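Local atomic coordinates of hypothetical protein ST1444 (Sulfolobus tokodaii, PDB entry 2EO0), a protein that probably resolves Holliday junctions during genetic recombination, as a magnesium-dependent, structure-specific endonuclease that nicks opposing strands of four-way DNA junctions. Residues 48-56 with 135-143; 67-75 with 115-123. One frame throughout, in Å; residues are numbered along the deposited sequence.

From the N terminus, the chain passes helix 13-24 and strand 28-30 before entering the hairpin of strands 46-50 and 53-61, whose turn end receives helix 128-143 in contact 1. That contact closes a long loop, with 78 residues between its segments. Contact 2 is nested inside this loop: strand 68-70, next after 53-61, pairs with strand 115-117, with 39 residues intervening. The two contacts do not touch; their centres lie about 25 Å apart, on opposite sides of the chain's centre. Contact 1 ties the C-terminal helix to the five-stranded mixed sheet, whereas contact 2 joins two strands of a small three-stranded antiparallel sheet and sets helices 72-85 and 119-123 at its ends.

Contact 1 (48-56 with 135-143); sequences ALKSGVIIL and VESKISRTL
With CG anti to the backbone N (chi1 -177°) and every later torsion extended, Lys50 runs straight out to the carboxylate of Glu136, whose own chain bends back at chi2 (-52°) to receive it. Lys50 NZ and Glu136 OE2 form a salt bridge of 2.8 Å, the oxygen being met nearly along its C-O bond. The same ammonium also donates to the carbonyl of Lys25, so two acceptors grip it, and Arg84 of the second subunit brings a like charge close by. On its way the lysine chain passes Ile139 at about a right angle, CG of Lys50 lying 4.0 Å from CD1 of Ile139. CD1 of Ile139 also rests 3.8 Å from OG of Ser51, in the type I' turn. Val53 brings CG2 to 4.0 Å from CG1 of Ile139, and close to the carbonyl of Lys138, an oxygen that already accepts from both N and OG1 of Thr142. Farther along, Ile55 and Val135 meet tip to tip, CD1 to CG2 at 3.7 Å, with Phe27 touching both. Beyond the apolar contacts, Lys138 carries its amino group to a salt bridge with Glu88. Strand 53-56 and helix segment 135-143 run nearly antiparallel, at 153°, their axes approaching to 9.4 Å. This is an alpha/beta layer, the last helix packed on a beta hairpin of the central mixed sheet in a PDDEXK-type nuclease fold.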
loop_
_atom_site.group_PDB
_atom_site.type_symbol
_atom_site.label_atom_id
_atom_site.label_comp_id
_atom_site.label_asym_id
_atom_site.label_seq_id
_atom_site.Cartn_x
_atom_site.Cartn_y
_atom_site.Cartn_z
ATOM N N ALA A 48 -0.427 0.582 -5.278
ATOM C CA ALA A 48 0.612 -0.239 -5.889
ATOM C C ALA A 48 1.982 -0.047 -5.216
ATOM O O ALA A 48 2.473 1.075 -5.102
ATOM C CB ALA A 48 0.693 0.091 -7.393
ATOM N N LEU A 49 2.589 -1.158 -4.787
ATOM C CA LEU A 49 3.884 -1.124 -4.119
ATOM C C LEU A 49 4.946 -1.900 -4.887
ATOM O O LEU A 49 4.681 -2.948 -5.487
ATOM C CB LEU A 49 3.773 -1.730 -2.709
ATOM C CG LEU A 49 2.439 -1.505 -1.995
ATOM C CD1 LEU A 49 2.235 -2.598 -0.934
ATOM C CD2 LEU A 49 2.409 -0.107 -1.402
ATOM N N LYS A 50 6.156 -1.368 -4.862
ATOM C CA LYS A 50 7.243 -2.030 -5.519
ATOM C C LYS A 50 8.561 -1.500 -5.000
ATOM O O LYS A 50 8.830 -0.299 -5.067
ATOM C CB LYS A 50 7.182 -1.844 -7.044
ATOM C CG LYS A 50 8.308 -2.616 -7.758
ATOM C CD LYS A 50 8.223 -2.562 -9.291
ATOM C CE LYS A 50 9.379 -3.371 -9.912
ATOM N NZ LYS A 50 9.310 -3.464 -11.406
ATOM N N SER A 51 9.372 -2.405 -4.468
ATOM C CA SER A 51 10.690 -2.038 -3.969
ATOM C C SER A 51 10.707 -0.871 -2.979
ATOM O O SER A 51 11.594 -0.048 -3.009
ATOM C CB SER A 51 11.589 -1.723 -5.169
ATOM O OG SER A 51 11.421 -2.703 -6.203
ATOM N N GLY A 52 9.742 -0.806 -2.070
ATOM C CA GLY A 52 9.751 0.297 -1.132
ATOM C C GLY A 52 9.082 1.583 -1.620
ATOM O O GLY A 52 8.948 2.528 -0.829
ATOM N N VAL A 53 8.682 1.664 -2.894
ATOM C CA VAL A 53 8.004 2.875 -3.370
ATOM C C VAL A 53 6.488 2.648 -3.382
ATOM O O VAL A 53 5.997 1.587 -3.773
ATOM C CB VAL A 53 8.506 3.315 -4.782
ATOM C CG1 VAL A 53 7.631 4.454 -5.337
ATOM C CG2 VAL A 53 9.946 3.805 -4.685
ATOM N N ILE A 54 5.757 3.648 -2.915
ATOM C CA ILE A 54 4.301 3.588 -2.812
ATOM C C ILE A 54 3.645 4.468 -3.860
ATOM O O ILE A 54 3.916 5.678 -3.908
ATOM C CB ILE A 54 3.809 4.150 -1.441
ATOM C CG1 ILE A 54 4.464 3.410 -0.266
ATOM C CG2 ILE A 54 2.290 4.099 -1.361
ATOM C CD1 ILE A 54 4.213 4.133 1.113
ATOM N N ILE A 55 2.788 3.893 -4.697
ATOM C CA ILE A 55 2.087 4.724 -5.666
ATOM C C ILE A 55 0.582 4.539 -5.538
ATOM O O ILE A 55 0.043 3.421 -5.546
ATOM C CB ILE A 55 2.564 4.492 -7.123
ATOM C CG1 ILE A 55 2.398 3.035 -7.507
ATOM C CG2 ILE A 55 4.068 4.889 -7.258
ATOM C CD1 ILE A 55 2.843 2.758 -8.933
ATOM N N LEU A 56 -0.090 5.666 -5.361
ATOM C CA LEU A 56 -1.519 5.670 -5.190
ATOM C C LEU A 56 -2.188 6.176 -6.468
ATOM O O LEU A 56 -1.733 7.159 -7.079
ATOM C CB LEU A 56 -1.847 6.558 -3.992
ATOM C CG LEU A 56 -1.065 6.189 -2.711
ATOM C CD1 LEU A 56 -1.350 7.185 -1.590
ATOM C CD2 LEU A 56 -1.452 4.785 -2.287
ATOM N N VAL A 135 8.037 5.477 -12.111
ATOM C CA VAL A 135 8.134 4.754 -10.860
ATOM C C VAL A 135 9.510 4.095 -10.737
ATOM O O VAL A 135 10.117 4.134 -9.676
ATOM C CB VAL A 135 7.040 3.662 -10.734
ATOM C CG1 VAL A 135 7.220 2.912 -9.427
ATOM C CG2 VAL A 135 5.651 4.298 -10.781
ATOM N N GLU A 136 9.994 3.499 -11.824
ATOM C CA GLU A 136 11.304 2.858 -11.817
ATOM C C GLU A 136 12.435 3.806 -11.458
ATOM O O GLU A 136 13.361 3.414 -10.744
ATOM C CB GLU A 136 11.623 2.233 -13.175
ATOM C CG GLU A 136 10.900 0.932 -13.457
ATOM C CD GLU A 136 11.077 -0.069 -12.325
ATOM O OE1 GLU A 136 12.139 -0.020 -11.659
ATOM O OE2 GLU A 136 10.165 -0.901 -12.117
ATOM N N SER A 137 12.367 5.045 -11.946
ATOM C CA SER A 137 13.410 6.017 -11.668
ATOM C C SER A 137 13.388 6.440 -10.210
ATOM O O SER A 137 14.397 6.904 -9.680
ATOM C CB SER A 137 13.283 7.247 -12.584
ATOM O OG SER A 137 12.270 8.144 -12.150
ATOM N N LYS A 138 12.236 6.277 -9.559
ATOM C CA LYS A 138 12.109 6.626 -8.146
ATOM C C LYS A 138 12.681 5.513 -7.295
ATOM O O LYS A 138 13.154 5.743 -6.182
ATOM C CB LYS A 138 10.647 6.901 -7.780
ATOM C CG LYS A 138 10.201 8.304 -8.204
ATOM C CD LYS A 138 8.965 8.769 -7.440
ATOM C CE LYS A 138 9.200 8.793 -5.912
ATOM N NZ LYS A 138 7.975 9.167 -5.143
ATOM N N ILE A 139 12.635 4.299 -7.829
ATOM C CA ILE A 139 13.209 3.156 -7.150
ATOM C C ILE A 139 14.706 3.352 -7.197
ATOM O O ILE A 139 15.387 3.242 -6.187
ATOM C CB ILE A 139 12.877 1.859 -7.868
ATOM C CG1 ILE A 139 11.386 1.548 -7.672
ATOM C CG2 ILE A 139 13.809 0.743 -7.378
ATOM C CD1 ILE A 139 10.893 0.328 -8.405
ATOM N N SER A 140 15.213 3.668 -8.384
ATOM C CA SER A 140 16.645 3.879 -8.565
ATOM C C SER A 140 17.138 4.975 -7.640
ATOM O O SER A 140 18.212 4.859 -7.055
ATOM C CB SER A 140 16.950 4.256 -10.014
ATOM O OG SER A 140 16.641 3.192 -10.891
ATOM N N ARG A 141 16.355 6.043 -7.524
ATOM C CA ARG A 141 16.696 7.163 -6.658
ATOM C C ARG A 141 16.960 6.635 -5.241
ATOM O O ARG A 141 17.936 6.992 -4.569
ATOM C CB ARG A 141 15.528 8.153 -6.641
ATOM C CG ARG A 141 15.682 9.292 -5.646
ATOM C CD ARG A 141 14.475 10.211 -5.656
ATOM N NE ARG A 141 14.269 10.814 -6.970
ATOM C CZ ARG A 141 13.515 11.890 -7.194
ATOM N NH1 ARG A 141 12.891 12.489 -6.186
ATOM N NH2 ARG A 141 13.390 12.372 -8.429
ATOM N N THR A 142 16.069 5.763 -4.805
ATOM C CA THR A 142 16.148 5.163 -3.488
ATOM C C THR A 142 17.451 4.398 -3.250
ATOM O O THR A 142 17.996 4.431 -2.148
ATOM C CB THR A 142 14.937 4.218 -3.283
ATOM O OG1 THR A 142 13.731 4.999 -3.243
ATOM C CG2 THR A 142 15.085 3.427 -2.004
ATOM N N LEU A 143 17.944 3.729 -4.292
ATOM C CA LEU A 143 19.167 2.922 -4.232
ATOM C C LEU A 143 20.467 3.690 -4.573
ATOM O O LEU A 143 21.582 3.177 -4.367
ATOM C CB LEU A 143 19.033 1.735 -5.194
ATOM C CG LEU A 143 17.756 0.880 -5.181
ATOM C CD1 LEU A 143 17.639 0.119 -6.492
ATOM C CD2 LEU A 143 17.773 -0.082 -4.009
#

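Contact 2 (67-75 with 115-123); sequences KIYIEKEQA and YAIDLETVE
Tyr115 and Ile70 face each other as a hydrogen-bonded antiparallel pair, their side chains crossing obliquely on the same face of the small sheet, with CG2 of Ile70 3.3 Å from CB of Tyr115. The tyrosine has CG anti to its carbonyl carbon (chi1 -64°), and this turns the ring toward the first turn of helix 72-85. CA of Lys72 lies at the ring edge near its plane, while CB of Ala75 lies 3.5 Å from CD2 of Tyr115, at an oblique angle to the ring. Beyond the strand pair, the hydroxyl bonds to Glu76 and the ring makes a cation-pi contact with Arg79, so the helix holds the ring at several points. With alanine at Tyr115, a gap would probably open beside Ala75, and Glu76 would lose the hydroxyl and Arg79 the ring. On that same face, Ile68 sends CD1 tip to tip against CG2 of Val122, 3.3 Å away, and both side chains lean on Val93. The other face carries Tyr69 and Ala116, a non-hydrogen-bonded pair; CB of the alanine sits obliquely by the ring, 3.6 Å from CD1 of Tyr69. Four backbone bonds join the strands, the straightest from Ile68 N to Ile117 O (2.7 Å, 174°), with Ile70 N to Tyr115 O equally short. Each strand runs directly into a helix whose N-cap is an acid: Glu71 accepts from the N atoms of Glu73 and Gln74, and Asp118 from N of Thr121. Ile70 lies about 5 Å, between side chains, from Glu58, a probable magnesium ligand. The arrangement is thus an antiparallel strand pair with capped helices leading from its ends, set beside the likely metal site of this PDDEXK-clan resolvase.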
loop_
_atom_site.group_PDB
_atom_site.type_symbol
_atom_site.label_atom_id
_atom_site.label_comp_id
_atom_site.label_asym_id
_atom_site.label_seq_id
_atom_site.Cartn_x
_atom_site.Cartn_y
_atom_site.Cartn_z
ATOM N N LYS A 67 -12.418 20.434 -19.151
ATOM C CA LYS A 67 -12.084 20.348 -17.706
ATOM C C LYS A 67 -12.635 19.131 -16.977
ATOM O O LYS A 67 -13.826 18.820 -17.065
ATOM C CB LYS A 67 -12.558 21.600 -16.970
ATOM C CG LYS A 67 -11.633 22.804 -17.123
ATOM C CD LYS A 67 -12.148 24.056 -16.388
ATOM C CE LYS A 67 -12.033 23.934 -14.871
ATOM N NZ LYS A 67 -12.348 25.219 -14.142
ATOM N N ILE A 68 -11.748 18.449 -16.257
ATOM C CA ILE A 68 -12.114 17.292 -15.449
ATOM C C ILE A 68 -12.249 17.814 -14.028
ATOM O O ILE A 68 -11.321 18.426 -13.497
ATOM C CB ILE A 68 -11.017 16.224 -15.417
ATOM C CG1 ILE A 68 -10.638 15.821 -16.840
ATOM C CG2 ILE A 68 -11.495 15.035 -14.598
ATOM C CD1 ILE A 68 -9.512 14.793 -16.912
ATOM N N TYR A 69 -13.392 17.551 -13.411
ATOM C CA TYR A 69 -13.660 18.019 -12.065
ATOM C C TYR A 69 -13.660 16.901 -11.053
ATOM O O TYR A 69 -14.212 15.836 -11.291
ATOM C CB TYR A 69 -15.023 18.710 -12.028
ATOM C CG TYR A 69 -15.013 20.109 -12.595
ATOM C CD1 TYR A 69 -14.575 21.189 -11.825
ATOM C CD2 TYR A 69 -15.433 20.359 -13.903
ATOM C CE1 TYR A 69 -14.553 22.494 -12.345
ATOM C CE2 TYR A 69 -15.415 21.658 -14.436
ATOM C CZ TYR A 69 -14.975 22.720 -13.649
ATOM O OH TYR A 69 -14.961 24.005 -14.154
ATOM N N ILE A 70 -13.030 17.146 -9.914
ATOM C CA ILE A 70 -13.032 16.170 -8.844
ATOM C C ILE A 70 -13.532 16.888 -7.596
ATOM O O ILE A 70 -13.060 17.967 -7.258
ATOM C CB ILE A 70 -11.643 15.602 -8.621
ATOM C CG1 ILE A 70 -11.686 14.565 -7.500
ATOM C CG2 ILE A 70 -10.687 16.728 -8.311
ATOM C CD1 ILE A 70 -10.441 13.726 -7.400
ATOM N N GLU A 71 -14.521 16.284 -6.947
ATOM C CA GLU A 71 -15.166 16.820 -5.746
ATOM C C GLU A 71 -14.221 17.108 -4.581
ATOM O O GLU A 71 -13.376 16.280 -4.208
ATOM C CB GLU A 71 -16.275 15.858 -5.314
ATOM C CG GLU A 71 -17.221 16.379 -4.248
ATOM C CD GLU A 71 -16.692 16.170 -2.852
ATOM O OE1 GLU A 71 -16.270 15.040 -2.542
ATOM O OE2 GLU A 71 -16.709 17.127 -2.060
ATOM N N LYS A 72 -14.402 18.292 -4.007
ATOM C CA LYS A 72 -13.599 18.801 -2.903
ATOM C C LYS A 72 -13.276 17.834 -1.756
ATOM O O LYS A 72 -12.097 17.567 -1.467
ATOM C CB LYS A 72 -14.286 20.046 -2.349
ATOM C CG LYS A 72 -13.633 20.690 -1.154
ATOM C CD LYS A 72 -14.616 21.653 -0.500
ATOM C CE LYS A 72 -13.991 22.412 0.670
ATOM N NZ LYS A 72 -13.549 21.508 1.787
ATOM N N GLU A 73 -14.318 17.328 -1.099
ATOM C CA GLU A 73 -14.156 16.429 0.029
ATOM C C GLU A 73 -13.473 15.126 -0.334
ATOM O O GLU A 73 -12.690 14.599 0.452
ATOM C CB GLU A 73 -15.513 16.158 0.689
ATOM C CG GLU A 73 -15.859 17.177 1.781
ATOM C CD GLU A 73 -17.286 17.060 2.326
ATOM O OE1 GLU A 73 -17.847 15.942 2.429
ATOM O OE2 GLU A 73 -17.839 18.116 2.685
ATOM N N GLN A 74 -13.766 14.604 -1.521
ATOM C CA GLN A 74 -13.147 13.375 -1.976
ATOM C C GLN A 74 -11.672 13.610 -2.295
ATOM O O GLN A 74 -10.826 12.766 -2.002
ATOM C CB GLN A 74 -13.864 12.839 -3.215
ATOM C CG GLN A 74 -13.024 11.846 -4.036
ATOM C CD GLN A 74 -13.831 11.164 -5.121
ATOM O OE1 GLN A 74 -13.622 11.389 -6.309
ATOM N NE2 GLN A 74 -14.767 10.327 -4.708
ATOM N N ALA A 75 -11.364 14.759 -2.885
ATOM C CA ALA A 75 -9.994 15.071 -3.244
ATOM C C ALA A 75 -9.154 15.317 -2.014
ATOM O O ALA A 75 -8.008 14.884 -1.940
ATOM C CB ALA A 75 -9.942 16.285 -4.155
ATOM N N TYR A 115 -11.746 20.599 -7.369
ATOM C CA TYR A 115 -10.462 20.576 -8.023
ATOM C C TYR A 115 -10.658 20.170 -9.452
ATOM O O TYR A 115 -11.552 19.380 -9.768
ATOM C CB TYR A 115 -9.541 19.605 -7.299
ATOM C CG TYR A 115 -9.245 20.041 -5.881
ATOM C CD1 TYR A 115 -8.161 20.847 -5.596
ATOM C CD2 TYR A 115 -10.106 19.714 -4.840
ATOM C CE1 TYR A 115 -7.947 21.324 -4.304
ATOM C CE2 TYR A 115 -9.906 20.176 -3.580
ATOM C CZ TYR A 115 -8.831 20.983 -3.303
ATOM O OH TYR A 115 -8.648 21.466 -2.015
ATOM N N ALA A 116 -9.824 20.725 -10.325
ATOM C CA ALA A 116 -9.939 20.430 -11.735
ATOM C C ALA A 116 -8.651 20.592 -12.491
ATOM O O ALA A 116 -7.691 21.211 -12.026
ATOM C CB ALA A 116 -11.015 21.300 -12.367
ATOM N N ILE A 117 -8.666 20.008 -13.677
ATOM C CA ILE A 117 -7.540 20.019 -14.575
ATOM C C ILE A 117 -8.186 20.019 -15.962
ATOM O O ILE A 117 -9.228 19.370 -16.177
ATOM C CB ILE A 117 -6.654 18.743 -14.334
ATOM C CG1 ILE A 117 -5.438 18.749 -15.260
ATOM C CG2 ILE A 117 -7.485 17.457 -14.477
ATOM C CD1 ILE A 117 -4.292 19.645 -14.752
ATOM N N ASP A 118 -7.609 20.781 -16.886
ATOM C CA ASP A 118 -8.131 20.855 -18.252
ATOM C C ASP A 118 -7.834 19.542 -18.998
ATOM O O ASP A 118 -6.757 18.966 -18.822
ATOM C CB ASP A 118 -7.498 22.059 -18.948
ATOM C CG ASP A 118 -5.991 22.026 -18.897
ATOM O OD1 ASP A 118 -5.386 21.639 -19.919
ATOM O OD2 ASP A 118 -5.400 22.363 -17.836
ATOM N N LEU A 119 -8.770 19.061 -19.820
ATOM C CA LEU A 119 -8.533 17.801 -20.524
ATOM C C LEU A 119 -7.300 17.870 -21.397
ATOM O O LEU A 119 -6.725 16.852 -21.766
ATOM C CB LEU A 119 -9.751 17.344 -21.354
ATOM C CG LEU A 119 -10.127 17.729 -22.793
ATOM C CD1 LEU A 119 -8.960 17.544 -23.727
ATOM C CD2 LEU A 119 -11.289 16.855 -23.278
ATOM N N GLU A 120 -6.881 19.079 -21.716
ATOM C CA GLU A 120 -5.699 19.270 -22.533
ATOM C C GLU A 120 -4.507 18.635 -21.827
ATOM O O GLU A 120 -3.754 17.847 -22.416
ATOM C CB GLU A 120 -5.425 20.767 -22.728
ATOM C CG GLU A 120 -6.560 21.530 -23.401
ATOM C CD GLU A 120 -7.943 21.201 -22.815
ATOM O OE1 GLU A 120 -8.226 21.569 -21.657
ATOM O OE2 GLU A 120 -8.748 20.562 -23.526
ATOM N N THR A 121 -4.352 18.983 -20.556
ATOM C CA THR A 121 -3.233 18.507 -19.756
ATOM C C THR A 121 -3.201 16.992 -19.625
ATOM O O THR A 121 -2.156 16.361 -19.770
ATOM C CB THR A 121 -3.301 19.152 -18.389
ATOM O OG1 THR A 121 -3.595 20.541 -18.572
ATOM C CG2 THR A 121 -1.974 18.993 -17.636
ATOM N N VAL A 122 -4.364 16.420 -19.360
ATOM C CA VAL A 122 -4.510 14.982 -19.222
ATOM C C VAL A 122 -4.122 14.276 -20.523
ATOM O O VAL A 122 -3.444 13.249 -20.515
ATOM C CB VAL A 122 -5.975 14.656 -18.847
ATOM C CG1 VAL A 122 -6.243 13.157 -18.914
ATOM C CG2 VAL A 122 -6.269 15.213 -17.458
ATOM N N GLU A 123 -4.544 14.833 -21.649
ATOM C CA GLU A 123 -4.226 14.205 -22.920
ATOM C C GLU A 123 -2.724 14.138 -23.102
ATOM O O GLU A 123 -2.202 13.172 -23.651
ATOM C CB GLU A 123 -4.839 14.986 -24.076
ATOM C CG GLU A 123 -6.327 15.173 -23.975
ATOM C CD GLU A 123 -6.904 15.757 -25.234
ATOM O OE1 GLU A 123 -6.327 16.739 -25.755
ATOM O OE2 GLU A 123 -7.935 15.235 -25.693
#